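Long-range contact in SSO1986 (Sulfolobus solfataricus, PDB 2X5Q), which belongs to the CMR ribonucleoprotein complex of the CRISPR antiviral defence, in which it is possibly present as three dimers: residues A[45-58]-A[106-120]. Sequence-based numbering, arbitrary orientation.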
ATOM      1  N   VAL A  45       8.649  18.421  -7.793  1.00 26.58           N
ATOM      2  CA  VAL A  45       7.639  17.781  -8.627  1.00 26.04           C
ATOM      3  C   VAL A  45       6.305  18.490  -8.489  1.00 26.19           C
ATOM      4  O   VAL A  45       5.670  18.833  -9.496  1.00 26.38           O
ATOM      5  CB  VAL A  45       7.513  16.285  -8.281  1.00 25.35           C
ATOM      6  CG1 VAL A  45       6.188  15.705  -8.762  1.00 23.36           C
ATOM      7  CG2 VAL A  45       8.736  15.502  -8.843  1.00 26.01           C
ATOM      8  N   SER A  46       5.867  18.705  -7.243  1.00 25.72           N
ATOM      9  CA  SER A  46       4.691  19.529  -6.979  1.00 25.58           C
ATOM     10  C   SER A  46       5.016  20.985  -7.275  1.00 27.12           C
ATOM     11  O   SER A  46       6.100  21.474  -6.941  1.00 27.30           O
ATOM     12  CB  SER A  46       4.213  19.368  -5.545  1.00 25.03           C
ATOM     13  OG  SER A  46       3.873  18.021  -5.270  1.00 23.05           O
ATOM     14  N   GLN A  47       4.068  21.673  -7.909  1.00 27.92           N
ATOM     15  CA  GLN A  47       4.308  22.999  -8.475  1.00 29.32           C
ATOM     16  C   GLN A  47       3.141  23.940  -8.193  1.00 29.50           C
ATOM     17  O   GLN A  47       1.993  23.512  -8.146  1.00 29.21           O
ATOM     18  CB  GLN A  47       4.530  22.885  -9.996  1.00 30.78           C
ATOM     19  CG  GLN A  47       5.873  22.218 -10.389  1.00 32.03           C
ATOM     20  CD  GLN A  47       5.867  21.607 -11.789  1.00 33.86           C
ATOM     21  OE1 GLN A  47       5.449  22.258 -12.758  1.00 40.63           O
ATOM     22  NE2 GLN A  47       6.340  20.355 -11.907  1.00 33.36           N
ATOM     23  N   ILE A  48       3.440  25.215  -7.980  1.00 30.12           N
ATOM     24  CA  ILE A  48       2.406  26.243  -7.987  1.00 30.96           C
ATOM     25  C   ILE A  48       2.632  27.201  -9.153  1.00 31.90           C
ATOM     26  O   ILE A  48       3.768  27.418  -9.594  1.00 32.19           O
ATOM     27  CB  ILE A  48       2.258  27.000  -6.619  1.00 31.49           C
ATOM     28  CG1 ILE A  48       3.373  27.998  -6.373  1.00 32.29           C
ATOM     29  CG2 ILE A  48       2.197  26.018  -5.447  1.00 29.80           C
ATOM     30  CD1 ILE A  48       2.981  29.068  -5.377  1.00 33.87           C
ATOM     31  N   ASP A  49       1.538  27.746  -9.677  1.00 32.14           N
ATOM     32  CA  ASP A  49       1.613  28.732 -10.748  1.00 34.03           C
ATOM     33  C   ASP A  49       0.353  29.577 -10.693  1.00 34.78           C
ATOM     34  O   ASP A  49      -0.377  29.488  -9.705  1.00 34.42           O
ATOM     35  CB  ASP A  49       1.816  28.053 -12.113  1.00 33.99           C
ATOM     36  CG  ASP A  49       0.675  27.123 -12.507  1.00 33.35           C
ATOM     37  OD1 ASP A  49      -0.451  27.232 -11.979  1.00 33.25           O
ATOM     38  OD2 ASP A  49       0.917  26.262 -13.371  1.00 34.59           O
ATOM     39  N   ASP A  50       0.090  30.374 -11.729  1.00 36.15           N
ATOM     40  CA  ASP A  50      -1.094  31.237 -11.741  1.00 38.36           C
ATOM     41  C   ASP A  50      -2.440  30.490 -11.778  1.00 37.84           C
ATOM     42  O   ASP A  50      -3.481  31.119 -11.644  1.00 39.06           O
ATOM     43  CB  ASP A  50      -1.021  32.337 -12.837  1.00 40.16           C
ATOM     44  CG  ASP A  50      -0.963  31.789 -14.271  1.00 41.32           C
ATOM     45  OD1 ASP A  50      -0.920  30.563 -14.472  1.00 42.65           O
ATOM     46  OD2 ASP A  50      -0.920  32.607 -15.215  1.00 43.62           O
ATOM     47  N   LYS A  51      -2.414  29.163 -11.927  1.00 37.00           N
ATOM     48  CA  LYS A  51      -3.643  28.347 -11.937  1.00 37.25           C
ATOM     49  C   LYS A  51      -3.855  27.543 -10.655  1.00 35.86           C
ATOM     50  O   LYS A  51      -4.892  26.881 -10.504  1.00 36.74           O
ATOM     51  CB  LYS A  51      -3.635  27.391 -13.129  1.00 37.72           C
ATOM     52  CG  LYS A  51      -3.260  28.014 -14.465  1.00 40.73           C
ATOM     53  CD  LYS A  51      -4.217  29.125 -14.861  1.00 44.06           C
ATOM     54  CE  LYS A  51      -3.780  29.772 -16.168  1.00 46.24           C
ATOM     55  NZ  LYS A  51      -4.343  31.141 -16.298  1.00 48.81           N
ATOM     56  N   GLY A  52      -2.866  27.571  -9.759  1.00 34.53           N
ATOM     57  CA  GLY A  52      -2.959  26.962  -8.441  1.00 32.78           C
ATOM     58  C   GLY A  52      -1.855  25.948  -8.178  1.00 31.17           C
ATOM     59  O   GLY A  52      -0.745  26.061  -8.696  1.00 30.93           O
ATOM     60  N   LEU A  53      -2.190  24.943  -7.376  1.00 29.73           N
ATOM     61  CA  LEU A  53      -1.270  23.892  -6.968  1.00 28.16           C
ATOM     62  C   LEU A  53      -1.412  22.679  -7.892  1.00 27.72           C
ATOM     63  O   LEU A  53      -2.530  22.334  -8.316  1.00 27.70           O
ATOM     64  CB  LEU A  53      -1.601  23.494  -5.521  1.00 27.74           C
ATOM     65  CG  LEU A  53      -0.724  22.459  -4.815  1.00 26.35           C
ATOM     66  CD1 LEU A  53       0.740  22.875  -4.863  1.00 25.70           C
ATOM     67  CD2 LEU A  53      -1.220  22.289  -3.365  1.00 26.59           C
ATOM     68  N   HIS A  54      -0.284  22.039  -8.206  1.00 27.32           N
ATOM     69  CA  HIS A  54      -0.239  20.925  -9.167  1.00 27.31           C
ATOM     70  C   HIS A  54       0.632  19.778  -8.699  1.00 25.85           C
ATOM     71  O   HIS A  54       1.590  19.983  -7.965  1.00 25.52           O
ATOM     72  CB  HIS A  54       0.295  21.392 -10.527  1.00 28.07           C
ATOM     73  CG  HIS A  54      -0.459  22.542 -11.113  1.00 30.58           C
ATOM     74  ND1 HIS A  54      -1.693  22.397 -11.708  1.00 29.62           N
ATOM     75  CD2 HIS A  54      -0.152  23.858 -11.193  1.00 31.45           C
ATOM     76  CE1 HIS A  54      -2.123  23.578 -12.111  1.00 32.64           C
ATOM     77  NE2 HIS A  54      -1.203  24.481 -11.819  1.00 32.63           N
ATOM     78  N   ASN A  55       0.319  18.583  -9.205  1.00 25.95           N
ATOM     79  CA  ASN A  55       1.087  17.359  -8.957  1.00 25.71           C
ATOM     80  C   ASN A  55       1.102  16.951  -7.495  1.00 24.78           C
ATOM     81  O   ASN A  55       2.165  16.913  -6.849  1.00 25.16           O
ATOM     82  CB  ASN A  55       2.524  17.455  -9.486  1.00 25.70           C
ATOM     83  CG  ASN A  55       2.582  17.707 -10.959  1.00 27.96           C
ATOM     84  OD1 ASN A  55       1.792  17.137 -11.717  1.00 27.72           O
ATOM     85  ND2 ASN A  55       3.516  18.570 -11.390  1.00 27.22           N
ATOM     86  N   ILE A  56      -0.081  16.634  -6.997  1.00 25.02           N
ATOM     87  CA  ILE A  56      -0.272  16.211  -5.626  1.00 24.67           C
ATOM     88  C   ILE A  56      -0.291  14.680  -5.579  1.00 24.57           C
ATOM     89  O   ILE A  56      -1.013  14.044  -6.334  1.00 24.93           O
ATOM     90  CB  ILE A  56      -1.598  16.754  -5.046  1.00 25.79           C
ATOM     91  CG1 ILE A  56      -1.566  18.284  -4.920  1.00 27.15           C
ATOM     92  CG2 ILE A  56      -1.877  16.154  -3.649  1.00 24.16           C
ATOM     93  CD1 ILE A  56      -2.303  19.006  -5.989  1.00 28.76           C
ATOM     94  N   LEU A  57       0.510  14.096  -4.691  1.00 23.97           N
ATOM     95  CA  LEU A  57       0.527  12.638  -4.545  1.00 23.68           C
ATOM     96  C   LEU A  57      -0.518  12.164  -3.538  1.00 23.06           C
ATOM     97  O   LEU A  57      -0.575  12.654  -2.410  1.00 23.15           O
ATOM     98  CB  LEU A  57       1.923  12.157  -4.152  1.00 22.96           C
ATOM     99  CG  LEU A  57       2.110  10.641  -4.099  1.00 23.55           C
ATOM    100  CD1 LEU A  57       2.003  10.035  -5.492  1.00 22.49           C
ATOM    101  CD2 LEU A  57       3.452  10.331  -3.438  1.00 22.51           C
ATOM    102  N   VAL A  58      -1.325  11.192  -3.953  1.00 23.93           N
ATOM    103  CA  VAL A  58      -2.332  10.581  -3.096  1.00 24.17           C
ATOM    104  C   VAL A  58      -1.806   9.204  -2.731  1.00 24.64           C
ATOM    105  O   VAL A  58      -1.691   8.331  -3.579  1.00 25.38           O
ATOM    106  CB  VAL A  58      -3.697  10.441  -3.811  1.00 25.24           C
ATOM    107  CG1 VAL A  58      -4.781   9.855  -2.841  1.00 24.40           C
ATOM    108  CG2 VAL A  58      -4.116  11.787  -4.387  1.00 25.25           C
ATOM    109  N   LEU A 106       2.536   6.546 -10.534  1.00 29.32           N
ATOM    110  CA  LEU A 106       2.134   7.169  -9.284  1.00 27.66           C
ATOM    111  C   LEU A 106       0.746   7.766  -9.348  1.00 27.50           C
ATOM    112  O   LEU A 106       0.280   8.177 -10.422  1.00 27.65           O
ATOM    113  CB  LEU A 106       3.122   8.256  -8.885  1.00 26.99           C
ATOM    114  CG  LEU A 106       4.467   7.749  -8.377  1.00 27.33           C
ATOM    115  CD1 LEU A 106       5.427   8.920  -8.188  1.00 25.83           C
ATOM    116  CD2 LEU A 106       4.258   6.927  -7.082  1.00 25.50           C
ATOM    117  N   TYR A 107       0.106   7.829  -8.181  1.00 26.31           N
ATOM    118  CA  TYR A 107      -1.236   8.397  -8.056  1.00 26.55           C
ATOM    119  C   TYR A 107      -1.142   9.909  -7.816  1.00 25.92           C
ATOM    120  O   TYR A 107      -1.268  10.400  -6.680  1.00 25.36           O
ATOM    121  CB  TYR A 107      -2.004   7.690  -6.946  1.00 25.98           C
ATOM    122  CG  TYR A 107      -3.482   8.023  -6.848  1.00 26.27           C
ATOM    123  CD1 TYR A 107      -4.114   8.850  -7.773  1.00 27.26           C
ATOM    124  CD2 TYR A 107      -4.265   7.448  -5.851  1.00 26.42           C
ATOM    125  CE1 TYR A 107      -5.456   9.123  -7.684  1.00 28.22           C
ATOM    126  CE2 TYR A 107      -5.613   7.729  -5.750  1.00 25.93           C
ATOM    127  CZ  TYR A 107      -6.199   8.575  -6.654  1.00 27.49           C
ATOM    128  OH  TYR A 107      -7.534   8.858  -6.584  1.00 28.50           O
ATOM    129  N   ILE A 108      -0.935  10.638  -8.912  1.00 26.34           N
ATOM    130  CA  ILE A 108      -0.716  12.076  -8.864  1.00 26.16           C
ATOM    131  C   ILE A 108      -1.975  12.764  -9.390  1.00 27.19           C
ATOM    132  O   ILE A 108      -2.457  12.419 -10.465  1.00 28.43           O
ATOM    133  CB  ILE A 108       0.532  12.467  -9.720  1.00 26.24           C
ATOM    134  CG1 ILE A 108       1.821  11.854  -9.143  1.00 25.46           C
ATOM    135  CG2 ILE A 108       0.664  13.983  -9.844  1.00 27.02           C
ATOM    136  CD1 ILE A 108       3.075  11.996 -10.088  1.00 26.90           C
ATOM    137  N   ILE A 109      -2.520  13.721  -8.643  1.00 26.86           N
ATOM    138  CA  ILE A 109      -3.662  14.503  -9.126  1.00 28.22           C
ATOM    139  C   ILE A 109      -3.286  15.956  -9.430  1.00 28.68           C
ATOM    140  O   ILE A 109      -2.222  16.427  -9.022  1.00 26.90           O
ATOM    141  CB  ILE A 109      -4.867  14.448  -8.150  1.00 27.75           C
ATOM    142  CG1 ILE A 109      -4.463  14.900  -6.752  1.00 26.24           C
ATOM    143  CG2 ILE A 109      -5.425  13.029  -8.096  1.00 29.14           C
ATOM    144  CD1 ILE A 109      -5.632  15.258  -5.879  1.00 27.86           C
ATOM    145  N   ARG A 110      -4.166  16.642 -10.168  1.00 30.83           N
ATOM    146  CA  ARG A 110      -3.911  17.989 -10.670  1.00 32.62           C
ATOM    147  C   ARG A 110      -2.599  17.955 -11.458  1.00 33.20           C
ATOM    148  O   ARG A 110      -1.697  18.748 -11.206  1.00 32.41           O
ATOM    149  CB  ARG A 110      -3.814  19.009  -9.533  1.00 32.49           C
ATOM    150  CG  ARG A 110      -4.972  19.002  -8.543  1.00 33.65           C
ATOM    151  CD  ARG A 110      -6.197  19.590  -9.144  1.00 37.81           C
ATOM    152  NE  ARG A 110      -7.310  19.661  -8.189  1.00 38.71           N
ATOM    153  CZ  ARG A 110      -7.798  20.771  -7.625  1.00 39.37           C
ATOM    154  NH1 ARG A 110      -7.274  21.973  -7.864  1.00 39.37           N
ATOM    155  NH2 ARG A 110      -8.830  20.668  -6.788  1.00 40.34           N
ATOM    156  N   LYS A 111      -2.489  17.004 -12.381  1.00 34.45           N
ATOM    157  CA  LYS A 111      -1.207  16.747 -13.068  1.00 35.71           C
ATOM    158  C   LYS A 111      -0.786  17.912 -13.960  1.00 36.62           C
ATOM    159  O   LYS A 111      -1.601  18.459 -14.690  1.00 38.23           O
ATOM    160  CB  LYS A 111      -1.260  15.457 -13.901  1.00 36.63           C
ATOM    161  CG  LYS A 111      -0.908  14.202 -13.150  1.00 36.78           C
ATOM    162  CD  LYS A 111      -0.744  12.999 -14.117  1.00 38.54           C
ATOM    163  CE  LYS A 111       0.696  12.860 -14.667  1.00 40.36           C
ATOM    164  NZ  LYS A 111       1.018  11.489 -15.247  1.00 41.83           N
ATOM    165  N   LYS A 112       0.488  18.289 -13.878  1.00 37.01           N
ATOM    166  CA  LYS A 112       1.062  19.327 -14.740  1.00 38.63           C
ATOM    167  C   LYS A 112       2.492  18.961 -15.104  1.00 38.79           C
ATOM    168  O   LYS A 112       3.345  18.879 -14.229  1.00 36.53           O
ATOM    169  CB  LYS A 112       1.074  20.688 -14.039  1.00 38.28           C
ATOM    170  CG  LYS A 112       1.653  21.828 -14.908  1.00 40.29           C
ATOM    171  CD  LYS A 112       2.261  22.944 -14.067  1.00 40.44           C
ATOM    172  CE  LYS A 112       2.924  24.019 -14.928  1.00 43.48           C
ATOM    173  NZ  LYS A 112       4.059  23.467 -15.745  1.00 46.77           N
ATOM    174  N   ASP A 113       2.747  18.754 -16.396  1.00 40.91           N
ATOM    175  CA  ASP A 113       4.098  18.492 -16.886  1.00 42.60           C
ATOM    176  C   ASP A 113       4.844  17.507 -15.967  1.00 41.42           C
ATOM    177  O   ASP A 113       5.864  17.839 -15.366  1.00 41.43           O
ATOM    178  CB  ASP A 113       4.866  19.809 -17.029  1.00 43.38           C
ATOM    179  CG  ASP A 113       4.158  20.809 -17.948  1.00 46.20           C
ATOM    180  OD1 ASP A 113       3.160  20.433 -18.602  1.00 48.66           O
ATOM    181  OD2 ASP A 113       4.598  21.983 -18.017  1.00 47.22           O
ATOM    182  N   VAL A 114       4.281  16.307 -15.849  1.00 41.34           N
ATOM    183  CA  VAL A 114       4.895  15.196 -15.116  1.00 40.62           C
ATOM    184  C   VAL A 114       5.417  14.207 -16.139  1.00 41.64           C
ATOM    185  O   VAL A 114       4.755  13.895 -17.130  1.00 43.23           O
ATOM    186  CB  VAL A 114       3.881  14.505 -14.163  1.00 39.74           C
ATOM    187  CG1 VAL A 114       4.231  13.020 -13.933  1.00 41.29           C
ATOM    188  CG2 VAL A 114       3.821  15.244 -12.829  1.00 39.15           C
ATOM    189  N   HIS A 115       6.623  13.725 -15.911  1.00 41.38           N
ATOM    190  CA  HIS A 115       7.301  12.928 -16.908  1.00 42.93           C
ATOM    191  C   HIS A 115       8.484  12.239 -16.277  1.00 41.66           C
ATOM    192  O   HIS A 115       9.031  12.709 -15.291  1.00 40.69           O
ATOM    193  CB  HIS A 115       7.802  13.840 -18.031  1.00 45.85           C
ATOM    194  CG  HIS A 115       8.636  14.984 -17.535  1.00 47.11           C
ATOM    195  ND1 HIS A 115      10.008  15.023 -17.675  1.00 49.69           N
ATOM    196  CD2 HIS A 115       8.294  16.106 -16.857  1.00 47.44           C
ATOM    197  CE1 HIS A 115      10.472  16.131 -17.123  1.00 48.97           C
ATOM    198  NE2 HIS A 115       9.452  16.808 -16.625  1.00 47.86           N
ATOM    199  N   GLY A 116       8.884  11.133 -16.872  1.00 41.98           N
ATOM    200  CA  GLY A 116      10.094  10.458 -16.477  1.00 41.62           C
ATOM    201  C   GLY A 116       9.961   9.763 -15.145  1.00 39.09           C
ATOM    202  O   GLY A 116       8.857   9.555 -14.625  1.00 37.01           O
ATOM    203  N   ASN A 117      11.116   9.422 -14.596  1.00 38.44           N
ATOM    204  CA  ASN A 117      11.204   8.618 -13.398  1.00 36.82           C
ATOM    205  C   ASN A 117      11.462   9.505 -12.204  1.00 34.81           C
ATOM    206  O   ASN A 117      12.214  10.480 -12.315  1.00 34.87           O
ATOM    207  CB  ASN A 117      12.334   7.606 -13.555  1.00 38.29           C
ATOM    208  CG  ASN A 117      12.116   6.691 -14.727  1.00 40.03           C
ATOM    209  OD1 ASN A 117      11.027   6.169 -14.911  1.00 39.40           O
ATOM    210  ND2 ASN A 117      13.150   6.504 -15.542  1.00 43.85           N
ATOM    211  N   ILE A 118      10.842   9.146 -11.080  1.00 32.13           N
ATOM    212  CA  ILE A 118      10.949   9.867  -9.825  1.00 30.92           C
ATOM    213  C   ILE A 118      11.497   8.945  -8.740  1.00 30.44           C
ATOM    214  O   ILE A 118      11.062   7.804  -8.622  1.00 29.91           O
ATOM    215  CB  ILE A 118       9.561  10.400  -9.370  1.00 29.39           C
ATOM    216  CG1 ILE A 118       9.006  11.377 -10.425  1.00 29.33           C
ATOM    217  CG2 ILE A 118       9.639  11.082  -8.013  1.00 28.07           C
ATOM    218  CD1 ILE A 118       7.795  12.136  -9.986  1.00 29.07           C
ATOM    219  N   THR A 119      12.480   9.443  -7.988  1.00 30.17           N
ATOM    220  CA  THR A 119      12.894   8.840  -6.720  1.00 29.90           C
ATOM    221  C   THR A 119      12.371   9.727  -5.588  1.00 28.99           C
ATOM    222  O   THR A 119      12.531  10.965  -5.619  1.00 28.60           O
ATOM    223  CB  THR A 119      14.406   8.707  -6.635  1.00 31.08           C
ATOM    224  OG1 THR A 119      14.850   7.770  -7.623  1.00 30.87           O
ATOM    225  CG2 THR A 119      14.840   8.226  -5.253  1.00 31.45           C
ATOM    226  N   PHE A 120      11.701   9.114  -4.620  1.00 27.65           N
ATOM    227  CA  PHE A 120      11.154   9.871  -3.498  1.00 27.24           C
ATOM    228  C   PHE A 120      11.101   9.050  -2.221  1.00 27.30           C
ATOM    229  O   PHE A 120      11.035   7.816  -2.262  1.00 27.71           O
ATOM    230  CB  PHE A 120       9.778  10.463  -3.829  1.00 26.19           C
ATOM    231  CG  PHE A 120       8.655   9.467  -3.849  1.00 26.63           C
ATOM    232  CD1 PHE A 120       7.717   9.434  -2.828  1.00 26.46           C
ATOM    233  CD2 PHE A 120       8.499   8.599  -4.919  1.00 27.63           C
ATOM    234  CE1 PHE A 120       6.678   8.534  -2.859  1.00 24.92           C
ATOM    235  CE2 PHE A 120       7.460   7.714  -4.960  1.00 27.20           C
ATOM    236  CZ  PHE A 120       6.547   7.665  -3.919  1.00 25.40           C
TER
HETATM  237  O   HOH W   1      -4.838  23.176  -8.954  1.00 70.19           O
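Ile56 and Ile109 form an antiparallel hydrogen-bonded pair, with Ile56 N to Ile109 O at 3.0 Å, while Asn55 and Ile56 together face Ile109 in a G1 beta bulge. At the bulge Asn55 takes positive phi (63°), and its side chain docks on the backbone of Lys112. Asn55 OD1 accepts from Lys112 N at 2.8 Å, and Asn55 ND2 donates to Lys112 O at 2.9 Å, in the amide plane and on a carbonyl lone pair. The same ND2 also reaches Val45 O, which Gln47 NE2 meets from the opposite face of the carbonyl plane. Further along, Val58 CB sits over one face of the Tyr107 ring, 3.8 Å from its centroid, and Tyr107 also packs on Pro77 of the second subunit. Leu57 CD2 meets Phe120 CE1 at 3.7 Å. With CG anti to the backbone N (chi1 -179°), Lys112 lays CD over a face of the His54 ring. His54 NE2 donates in its ring plane to Asp49 OD1, which fixes the ring's rotation. Six hydrogen bonds thus join the segments, and two of them grip both polar ends of the buried Asn55 amide, tying the loop after strand 108-109 to the bulged strand 52-60.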